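Local coordinates for protein O-methyltransferase (PDB 3MCZ) that probably transfers a methyl group from S-adenosylmethionine to a hydroxyl oxygen of a substrate not yet identified, and probably works as a dimer, at residues A[261-266]-A[315-320]; A[287-292]-A[340-345]; A[236-241]-A[267-272]. One frame throughout, in Å; residues are numbered along the deposited sequence. Where two conformers were deposited one is given.

In the fold
All three contacts belong to the Rossmann-like methyltransferase part of the chain. Contact 2 is the buried one, where strands 281-288 and 341-347 pair antiparallel within the seven-stranded sheet, and backbone hydrogen bonds dominate it. Contacts 1 and 3 are partly buried and share helix 263-275: contact 1 meets its first turn, contact 3 its middle. In each a histidine reaches a backbone carbonyl, by a short bond from His317 in contact 1 and a weak one from His272 in contact 3. Contact 1 touches both others, through Thr319 and Met290 toward contact 2 and through Phe261 and Leu239 toward contact 3.

Contact 1: A[261-266]-A[315-320]; sequences FDAREA and ELHPTP
His317 reaches across to the start of helix 263-275 and puts its ring against the backbone of Phe261 and Asp262. Its CB leaves the 315-320 segment in the direction of the helix, and with CG anti to the carbonyl carbon (chi1 -55°) the ring is carried toward the turn before the first helical residue. Ala266 CB lies 4.0 Å from CD2 and about as close to NE2. Farther round the ring CE1 comes to 3.5 Å from Ala263 N, which stands obliquely on the same side as the Ala266 methyl. At the tip, NE2 donates to Phe261 O over 2.6 Å, a short bond with an N-H...O angle of 155°. The oxygen lies almost in the imidazole plane, while NE2 stands tilted from the plane of the carbonyl. Over the opposite face, toward its rim, sits the carbonyl oxygen of Glu315.

The turn that receives the histidine is a capping box: Asp262 is the N-cap, its OD1 accepting from Glu265 N at 2.8 Å, and Glu265 OE1 accepts in return from Asp262 N at 3.1 Å. Glu265 OE1 also bonds His313 ND1, which ties the box to the chain shortly before Glu315. This helix follows strand 251-255 in the Rossmann-like fold.

A water makes a second bridge. It accepts from Ala263 N at 2.8 Å and donates to Glu315 OE1 at 2.9 Å, so an N-H of the first turn is satisfied through solvent. Glu315 also packs on Ile75 of the second subunit, which brings this edge to the dimer interface.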
loop_
_atom_site.group_PDB
_atom_site.type_symbol
_atom_site.label_atom_id
_atom_site.label_comp_id
_atom_site.label_asym_id
_atom_site.label_seq_id
_atom_site.Cartn_x
_atom_site.Cartn_y
_atom_site.Cartn_z
ATOM N N PHE A 261 0.008 -10.119 24.188
ATOM C CA PHE A 261 0.188 -11.349 24.931
ATOM C C PHE A 261 -0.338 -12.541 24.138
ATOM O O PHE A 261 -1.336 -12.398 23.429
ATOM C CB PHE A 261 -0.542 -11.225 26.258
ATOM C CG PHE A 261 -0.021 -10.124 27.120
ATOM C CD1 PHE A 261 1.262 -10.205 27.677
ATOM C CD2 PHE A 261 -0.754 -8.967 27.316
ATOM C CE1 PHE A 261 1.772 -9.144 28.475
ATOM C CE2 PHE A 261 -0.261 -7.917 28.100
ATOM C CZ PHE A 261 1.011 -8.020 28.684
ATOM N N ASP A 262 0.328 -13.703 24.238
ATOM C CA ASP A 262 -0.324 -14.958 23.801
ATOM C C ASP A 262 -1.506 -15.315 24.719
ATOM O O ASP A 262 -1.685 -14.715 25.767
ATOM C CB ASP A 262 0.663 -16.125 23.605
ATOM C CG ASP A 262 1.193 -16.736 24.886
ATOM O OD1 ASP A 262 0.647 -16.564 25.982
ATOM O OD2 ASP A 262 2.199 -17.466 24.760
ATOM N N ALA A 263 -2.293 -16.302 24.347
ATOM C CA ALA A 263 -3.524 -16.597 25.120
ATOM C C ALA A 263 -3.226 -16.988 26.568
ATOM O O ALA A 263 -3.947 -16.625 27.476
ATOM C CB ALA A 263 -4.400 -17.701 24.406
ATOM N N ARG A 264 -2.169 -17.737 26.798
ATOM C CA ARG A 264 -1.828 -18.136 28.147
ATOM C C ARG A 264 -1.496 -16.900 28.982
ATOM O O ARG A 264 -1.952 -16.743 30.116
ATOM C CB ARG A 264 -0.622 -19.064 28.117
ATOM C CG ARG A 264 -0.112 -19.409 29.460
ATOM C CD ARG A 264 1.280 -20.125 29.453
ATOM N NE ARG A 264 1.967 -19.687 30.641
ATOM C CZ ARG A 264 2.792 -18.646 30.711
ATOM N NH1 ARG A 264 3.344 -18.340 31.878
ATOM N NH2 ARG A 264 3.104 -17.932 29.639
ATOM N N GLU A 265 -0.645 -16.064 28.410
ATOM C CA GLU A 265 -0.230 -14.847 29.075
ATOM C C GLU A 265 -1.418 -13.923 29.336
ATOM O O GLU A 265 -1.551 -13.385 30.435
ATOM C CB GLU A 265 0.832 -14.133 28.257
ATOM C CG GLU A 265 2.173 -14.808 28.286
ATOM C CD GLU A 265 3.132 -14.224 27.229
ATOM O OE1 GLU A 265 2.678 -13.615 26.230
ATOM O OE2 GLU A 265 4.343 -14.383 27.388
ATOM N N ALA A 266 -2.273 -13.759 28.335
ATOM C CA ALA A 266 -3.427 -12.879 28.434
ATOM C C ALA A 266 -4.374 -13.351 29.552
ATOM O O ALA A 266 -4.907 -12.540 30.321
ATOM C CB ALA A 266 -4.144 -12.796 27.058
ATOM N N GLU A 315 -1.236 -10.745 18.814
ATOM C CA GLU A 315 -2.382 -11.503 18.359
ATOM C C GLU A 315 -3.622 -10.905 18.968
ATOM O O GLU A 315 -3.604 -10.588 20.173
ATOM C CB GLU A 315 -2.244 -12.945 18.828
ATOM C CG GLU A 315 -3.491 -13.795 18.578
ATOM C CD GLU A 315 -3.325 -15.278 18.965
ATOM O OE1 GLU A 315 -2.357 -15.621 19.690
ATOM O OE2 GLU A 315 -4.195 -16.103 18.548
ATOM N N LEU A 316 -4.687 -10.757 18.190
ATOM C CA LEU A 316 -5.941 -10.247 18.726
ATOM C C LEU A 316 -6.710 -11.462 19.207
ATOM O O LEU A 316 -6.930 -12.352 18.449
ATOM C CB LEU A 316 -6.756 -9.466 17.680
ATOM C CG LEU A 316 -8.043 -8.794 18.189
ATOM C CD1 LEU A 316 -7.804 -7.850 19.378
ATOM C CD2 LEU A 316 -8.765 -8.066 16.999
ATOM N N HIS A 317 -7.104 -11.482 20.478
ATOM C CA HIS A 317 -7.891 -12.552 21.043
ATOM C C HIS A 317 -9.390 -12.269 20.886
ATOM O O HIS A 317 -9.819 -11.104 20.997
ATOM C CB HIS A 317 -7.517 -12.741 22.514
ATOM C CG HIS A 317 -6.050 -12.962 22.700
ATOM N ND1 HIS A 317 -5.410 -14.077 22.199
ATOM C CD2 HIS A 317 -5.095 -12.198 23.268
ATOM C CE1 HIS A 317 -4.118 -13.995 22.473
ATOM N NE2 HIS A 317 -3.902 -12.869 23.128
ATOM N N PRO A 318 -10.176 -13.315 20.618
ATOM C CA PRO A 318 -11.606 -13.080 20.478
ATOM C C PRO A 318 -12.248 -12.452 21.701
ATOM O O PRO A 318 -11.952 -12.822 22.834
ATOM C CB PRO A 318 -12.187 -14.465 20.202
ATOM C CG PRO A 318 -11.004 -15.275 19.624
ATOM C CD PRO A 318 -9.792 -14.712 20.295
ATOM N N THR A 319 -13.174 -11.535 21.441
ATOM C CA THR A 319 -13.840 -10.797 22.491
ATOM C C THR A 319 -14.664 -11.674 23.414
ATOM O O THR A 319 -14.612 -11.470 24.612
ATOM C CB THR A 319 -14.652 -9.619 21.871
ATOM O OG1 THR A 319 -13.762 -8.879 21.004
ATOM C CG2 THR A 319 -15.202 -8.712 22.969
ATOM N N PRO A 320 -15.425 -12.645 22.874
ATOM C CA PRO A 320 -16.111 -13.565 23.769
ATOM C C PRO A 320 -15.169 -14.395 24.636
ATOM O O PRO A 320 -15.538 -14.765 25.755
ATOM C CB PRO A 320 -16.906 -14.487 22.822
ATOM C CG PRO A 320 -17.069 -13.668 21.562
ATOM C CD PRO A 320 -15.768 -12.902 21.466
HETATM O O HOH W 1 -2.313 -17.549 21.801
#

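Contact 2: A[287-292]-A[340-345]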
loop_
_atom_site.group_PDB
_atom_site.type_symbol
_atom_site.label_atom_id
_atom_site.label_comp_id
_atom_site.label_asym_id
_atom_site.label_seq_id
_atom_site.Cartn_x
_atom_site.Cartn_y
_atom_site.Cartn_z
ATOM N N THR A 287 -10.832 -3.544 23.794
ATOM C CA THR A 287 -10.239 -4.473 22.870
ATOM C C THR A 287 -10.944 -4.380 21.510
ATOM O O THR A 287 -12.170 -4.152 21.432
ATOM C CB THR A 287 -10.257 -5.894 23.462
ATOM O OG1 THR A 287 -9.527 -6.761 22.603
ATOM C CG2 THR A 287 -11.708 -6.452 23.626
HETATM N N MSE A 288 -10.191 -4.526 20.424
HETATM C CA MSE A 288 -10.833 -4.513 19.116
HETATM C C MSE A 288 -11.795 -5.694 19.015
HETATM O O MSE A 288 -11.444 -6.835 19.315
HETATM C CB MSE A 288 -9.842 -4.606 17.958
HETATM C CG MSE A 288 -10.586 -4.518 16.600
HETATM SE SE MSE A 288 -9.345 -4.186 15.150
HETATM C CE MSE A 288 -8.838 -2.494 15.957
ATOM N N THR A 289 -12.985 -5.440 18.518
ATOM C CA THR A 289 -14.021 -6.484 18.487
ATOM C C THR A 289 -13.638 -7.606 17.511
ATOM O O THR A 289 -13.285 -7.345 16.349
ATOM C CB THR A 289 -15.343 -5.885 18.039
ATOM O OG1 THR A 289 -15.683 -4.816 18.920
ATOM C CG2 THR A 289 -16.469 -6.924 18.026
HETATM N N MSE A 290 -13.675 -8.835 17.996
HETATM C CA MSE A 290 -13.352 -10.000 17.176
HETATM C C MSE A 290 -14.243 -11.150 17.604
HETATM O O MSE A 290 -14.251 -11.519 18.786
HETATM C CB MSE A 290 -11.881 -10.372 17.383
HETATM C CG MSE A 290 -11.535 -11.773 16.907
HETATM SE SE MSE A 290 -9.731 -12.320 17.332
HETATM C CE MSE A 290 -9.135 -11.810 15.490
ATOM N N ASN A 291 -14.955 -11.734 16.658
ATOM C CA ASN A 291 -15.798 -12.870 16.951
ATOM C C ASN A 291 -14.956 -14.141 17.147
ATOM O O ASN A 291 -13.764 -14.183 16.779
ATOM C CB ASN A 291 -16.829 -13.058 15.833
ATOM C CG ASN A 291 -17.764 -11.876 15.711
ATOM O OD1 ASN A 291 -17.827 -11.045 16.599
ATOM N ND2 ASN A 291 -18.475 -11.793 14.618
ATOM N N ASP A 292 -15.579 -15.186 17.696
ATOM C CA ASP A 292 -14.897 -16.505 17.860
ATOM C C ASP A 292 -14.378 -17.145 16.555
ATOM O O ASP A 292 -13.441 -17.920 16.575
ATOM C CB ASP A 292 -15.816 -17.482 18.606
ATOM C CG ASP A 292 -15.810 -17.239 20.120
ATOM O OD1 ASP A 292 -14.757 -16.798 20.693
ATOM O OD2 ASP A 292 -16.850 -17.515 20.740
ATOM N N ARG A 340 -15.350 0.131 16.205
ATOM C CA ARG A 340 -14.763 -1.193 15.994
ATOM C C ARG A 340 -14.217 -1.871 17.270
ATOM O O ARG A 340 -13.622 -2.967 17.197
ATOM C CB ARG A 340 -13.625 -1.075 14.966
ATOM C CG ARG A 340 -12.376 -0.339 15.456
ATOM C CD ARG A 340 -11.230 -0.369 14.404
ATOM N NE ARG A 340 -11.362 0.636 13.346
ATOM C CZ ARG A 340 -10.736 0.580 12.164
ATOM N NH1 ARG A 340 -10.921 1.538 11.264
ATOM N NH2 ARG A 340 -9.942 -0.446 11.862
ATOM N N TYR A 341 -14.352 -1.185 18.402
ATOM C CA TYR A 341 -13.890 -1.661 19.694
ATOM C C TYR A 341 -15.046 -2.107 20.586
ATOM O O TYR A 341 -16.191 -1.641 20.459
ATOM C CB TYR A 341 -13.029 -0.573 20.374
ATOM C CG TYR A 341 -11.612 -0.513 19.896
ATOM C CD1 TYR A 341 -11.254 0.152 18.722
ATOM C CD2 TYR A 341 -10.615 -1.137 20.611
ATOM C CE1 TYR A 341 -9.902 0.180 18.286
ATOM C CE2 TYR A 341 -9.303 -1.121 20.197
ATOM C CZ TYR A 341 -8.949 -0.482 19.035
ATOM O OH TYR A 341 -7.603 -0.505 18.688
ATOM N N THR A 342 -14.740 -3.038 21.487
ATOM C CA THR A 342 -15.615 -3.405 22.575
ATOM C C THR A 342 -14.929 -3.021 23.892
ATOM O O THR A 342 -13.763 -3.361 24.129
ATOM C CB THR A 342 -15.926 -4.932 22.564
ATOM O OG1 THR A 342 -16.583 -5.276 21.325
ATOM C CG2 THR A 342 -16.828 -5.378 23.764
ATOM N N LEU A 343 -15.692 -2.371 24.749
ATOM C CA LEU A 343 -15.321 -2.126 26.128
ATOM C C LEU A 343 -16.040 -3.149 27.003
ATOM O O LEU A 343 -17.286 -3.248 26.998
ATOM C CB LEU A 343 -15.668 -0.692 26.536
ATOM C CG LEU A 343 -15.299 -0.321 27.982
ATOM C CD1 LEU A 343 -13.758 -0.316 28.222
ATOM C CD2 LEU A 343 -15.899 1.058 28.309
ATOM N N LEU A 344 -15.256 -3.987 27.658
ATOM C CA LEU A 344 -15.775 -4.964 28.603
ATOM C C LEU A 344 -15.600 -4.390 29.988
ATOM O O LEU A 344 -14.549 -3.796 30.295
ATOM C CB LEU A 344 -15.045 -6.305 28.490
ATOM C CG LEU A 344 -15.173 -7.041 27.153
ATOM C CD1 LEU A 344 -14.143 -8.261 27.161
ATOM C CD2 LEU A 344 -16.597 -7.511 26.926
ATOM N N ILE A 345 -16.639 -4.537 30.809
ATOM C CA ILE A 345 -16.645 -3.997 32.151
ATOM C C ILE A 345 -16.927 -5.176 33.085
ATOM O O ILE A 345 -18.049 -5.690 33.156
ATOM C CB ILE A 345 -17.700 -2.851 32.289
ATOM C CG1 ILE A 345 -17.476 -1.730 31.246
ATOM C CG2 ILE A 345 -17.720 -2.222 33.718
ATOM C CD1 ILE A 345 -18.533 -1.711 30.093
HETATM O O HOH W 2 -17.322 -3.293 17.589
HETATM O O HOH W 3 -13.603 -4.682 15.149
#
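Thr289 and Thr342 join their hydroxyls, OG1 to OG1 at 2.6 Å, their side chains crossing at about a right angle. Each oxygen lies anti to its carbonyl carbon (chi1 -57° and -61°), which turns the pair to face one another. A water also sits on Thr289 OG1. Backbone bonds carry the rest of the polar grip: Thr342 N gives to Thr287 O at 2.8 Å, Thr287 N to Thr342 O at 3.0 Å, and Thr289 N to Arg340 O at 2.9 Å. A second water donates to Thr289 O and Arg340 O.

The Thr287-Thr342 bonds pair strand 281-288 antiparallel with strand 341-347 in the mixed sheet of the Rossmann-like methyltransferase fold, with its characteristic strand order 3-2-1-4-5-7-6; the bonds of Thr289 continue it past the strand end. Thr287 and Thr342 form the hydrogen-bonded pair, Met288 and Tyr341 the non-hydrogen-bonded one.

Farther out, the Tyr341 ring lies with one face over Met288 CA, and its CD2 is 3.4 Å from Met288 N. Selenomethionine Met288 bends at chi3 (-62°), bringing CE to 3.6 Å from Arg340 CD and 3.7 Å from Tyr341 CZ. The Tyr341 hydroxyl bonds Asp256, and the Arg340 guanidinium reaches Ile12 O.

Contact 3: A[236-241]-A[267-272]; sequences KNLLDA and REVIGH
His272 meets the loop after strand 231-235 with one face of its ring and with ND1. Ala241 CA lies over that face, 4.0 Å from the ring centroid and 26° off the normal, a CH-pi contact, and Ala241 CB comes to 3.5 Å from NE2. The opposite face is covered toward its rim by Glu268 O, one helical turn earlier. A chi1 of -67° brings the imidazole out from helix 263-275 toward the loop, and its rotation about chi2 presents ND1 to Leu238 O, which lies near the ring plane. The bond from ND1 to Leu238 O is weak, at 3.5 Å.

Val269, one turn before His272, carries the apolar half. CG1 is anti to its backbone N (chi1 168°), which sets CG2 against Leu239 CD2, 3.9 Å away, while CG1 faces Leu238 CD1 at 4.3 Å. The Leu239 and Val269 side chains cross obliquely. CB of Leu239 starts out away from the helix, and the branch returns through CD2 to make this touch.

The loop contains a type I turn from Asn237 to Asp240, and Asn237 OD1 accepts from Leu239 N as an Asx turn. Phe244 packs against both Leu238 and His272. With one long hydrogen bond as the polar link, the loop is probably held on the helix mainly by its leucines meeting Val269 and by the Ala241 CA-H on the face of His272.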
loop_
_atom_site.group_PDB
_atom_site.type_symbol
_atom_site.label_atom_id
_atom_site.label_comp_id
_atom_site.label_asym_id
_atom_site.label_seq_id
_atom_site.Cartn_x
_atom_site.Cartn_y
_atom_site.Cartn_z
ATOM N N LYS A 236 6.327 -1.837 36.334
ATOM C CA LYS A 236 5.765 -3.149 36.672
ATOM C C LYS A 236 5.760 -4.091 35.473
ATOM O O LYS A 236 5.538 -3.659 34.333
ATOM C CB LYS A 236 4.328 -2.996 37.216
ATOM C CG LYS A 236 4.141 -3.312 38.738
ATOM C CD LYS A 236 4.057 -2.119 39.606
ATOM C CE LYS A 236 3.235 -2.367 40.895
ATOM N NZ LYS A 236 3.873 -3.134 41.952
ATOM N N ASN A 237 6.024 -5.371 35.739
ATOM C CA ASN A 237 5.877 -6.429 34.753
ATOM C C ASN A 237 4.561 -7.129 35.008
ATOM O O ASN A 237 4.397 -7.824 36.017
ATOM C CB ASN A 237 7.022 -7.448 34.849
ATOM C CG ASN A 237 6.953 -8.530 33.759
ATOM O OD1 ASN A 237 5.985 -8.635 33.004
ATOM N ND2 ASN A 237 8.003 -9.327 33.668
ATOM N N LEU A 238 3.628 -6.958 34.086
ATOM C CA LEU A 238 2.279 -7.483 34.271
ATOM C C LEU A 238 2.233 -9.014 34.254
ATOM O O LEU A 238 1.287 -9.611 34.728
ATOM C CB LEU A 238 1.352 -6.943 33.199
ATOM C CG LEU A 238 1.102 -5.435 33.101
ATOM C CD1 LEU A 238 -0.074 -5.252 32.169
ATOM C CD2 LEU A 238 0.853 -4.810 34.473
ATOM N N LEU A 239 3.270 -9.644 33.728
ATOM C CA LEU A 239 3.374 -11.123 33.766
ATOM C C LEU A 239 3.898 -11.701 35.090
ATOM O O LEU A 239 3.891 -12.905 35.282
ATOM C CB LEU A 239 4.247 -11.598 32.599
ATOM C CG LEU A 239 3.554 -11.408 31.253
ATOM C CD1 LEU A 239 4.492 -11.743 30.081
ATOM C CD2 LEU A 239 2.317 -12.295 31.250
ATOM N N ASP A 240 4.346 -10.853 36.008
ATOM C CA ASP A 240 4.895 -11.318 37.277
ATOM C C ASP A 240 3.851 -11.176 38.366
ATOM O O ASP A 240 3.515 -10.064 38.750
ATOM C CB ASP A 240 6.140 -10.501 37.617
ATOM C CG ASP A 240 6.882 -11.029 38.823
ATOM O OD1 ASP A 240 6.492 -12.063 39.418
ATOM O OD2 ASP A 240 7.892 -10.397 39.168
ATOM N N ALA A 241 3.329 -12.298 38.856
ATOM C CA ALA A 241 2.240 -12.260 39.822
ATOM C C ALA A 241 2.583 -11.481 41.064
ATOM O O ALA A 241 1.715 -10.851 41.662
ATOM C CB ALA A 241 1.795 -13.659 40.204
ATOM N N ARG A 267 -4.547 -14.670 29.685
ATOM C CA ARG A 267 -5.395 -15.209 30.777
ATOM C C ARG A 267 -4.792 -14.869 32.138
ATOM O O ARG A 267 -5.498 -14.478 33.030
ATOM C CB ARG A 267 -5.606 -16.719 30.621
ATOM C CG ARG A 267 -6.438 -17.353 31.719
ATOM C CD ARG A 267 -6.542 -18.857 31.542
ATOM N NE ARG A 267 -7.466 -19.222 30.473
ATOM C CZ ARG A 267 -8.798 -19.235 30.600
ATOM N NH1 ARG A 267 -9.386 -18.854 31.728
ATOM N NH2 ARG A 267 -9.550 -19.581 29.567
ATOM N N GLU A 268 -3.468 -14.977 32.285
ATOM C CA GLU A 268 -2.823 -14.622 33.536
ATOM C C GLU A 268 -2.918 -13.143 33.881
ATOM O O GLU A 268 -3.117 -12.808 35.048
ATOM C CB GLU A 268 -1.356 -15.047 33.512
ATOM C CG GLU A 268 -1.244 -16.565 33.574
ATOM C CD GLU A 268 0.127 -17.095 33.222
ATOM O OE1 GLU A 268 0.931 -16.381 32.569
ATOM O OE2 GLU A 268 0.370 -18.272 33.572
ATOM N N VAL A 269 -2.780 -12.281 32.878
ATOM C CA VAL A 269 -2.846 -10.825 33.069
ATOM C C VAL A 269 -4.245 -10.416 33.499
ATOM O O VAL A 269 -4.398 -9.584 34.362
ATOM C CB VAL A 269 -2.475 -10.086 31.806
ATOM C CG1 VAL A 269 -2.820 -8.557 31.909
ATOM C CG2 VAL A 269 -0.968 -10.275 31.543
ATOM N N ILE A 270 -5.248 -10.998 32.868
ATOM C CA ILE A 270 -6.645 -10.703 33.189
ATOM C C ILE A 270 -6.925 -11.123 34.625
ATOM O O ILE A 270 -7.519 -10.371 35.389
ATOM C CB ILE A 270 -7.612 -11.391 32.219
ATOM C CG1 ILE A 270 -7.496 -10.768 30.834
ATOM C CG2 ILE A 270 -9.055 -11.262 32.716
ATOM C CD1 ILE A 270 -8.129 -11.599 29.734
ATOM N N GLY A 271 -6.486 -12.320 35.012
ATOM C CA GLY A 271 -6.631 -12.744 36.392
ATOM C C GLY A 271 -5.986 -11.847 37.444
ATOM O O GLY A 271 -6.581 -11.552 38.482
ATOM N N HIS A 272 -4.758 -11.432 37.179
ATOM C CA HIS A 272 -4.046 -10.557 38.087
ATOM C C HIS A 272 -4.777 -9.214 38.185
ATOM O O HIS A 272 -4.917 -8.650 39.281
ATOM C CB HIS A 272 -2.641 -10.304 37.571
ATOM C CG HIS A 272 -1.762 -11.516 37.577
ATOM N ND1 HIS A 272 -0.701 -11.664 36.709
ATOM C CD2 HIS A 272 -1.789 -12.632 38.333
ATOM C CE1 HIS A 272 -0.113 -12.827 36.929
ATOM N NE2 HIS A 272 -0.767 -13.441 37.898
#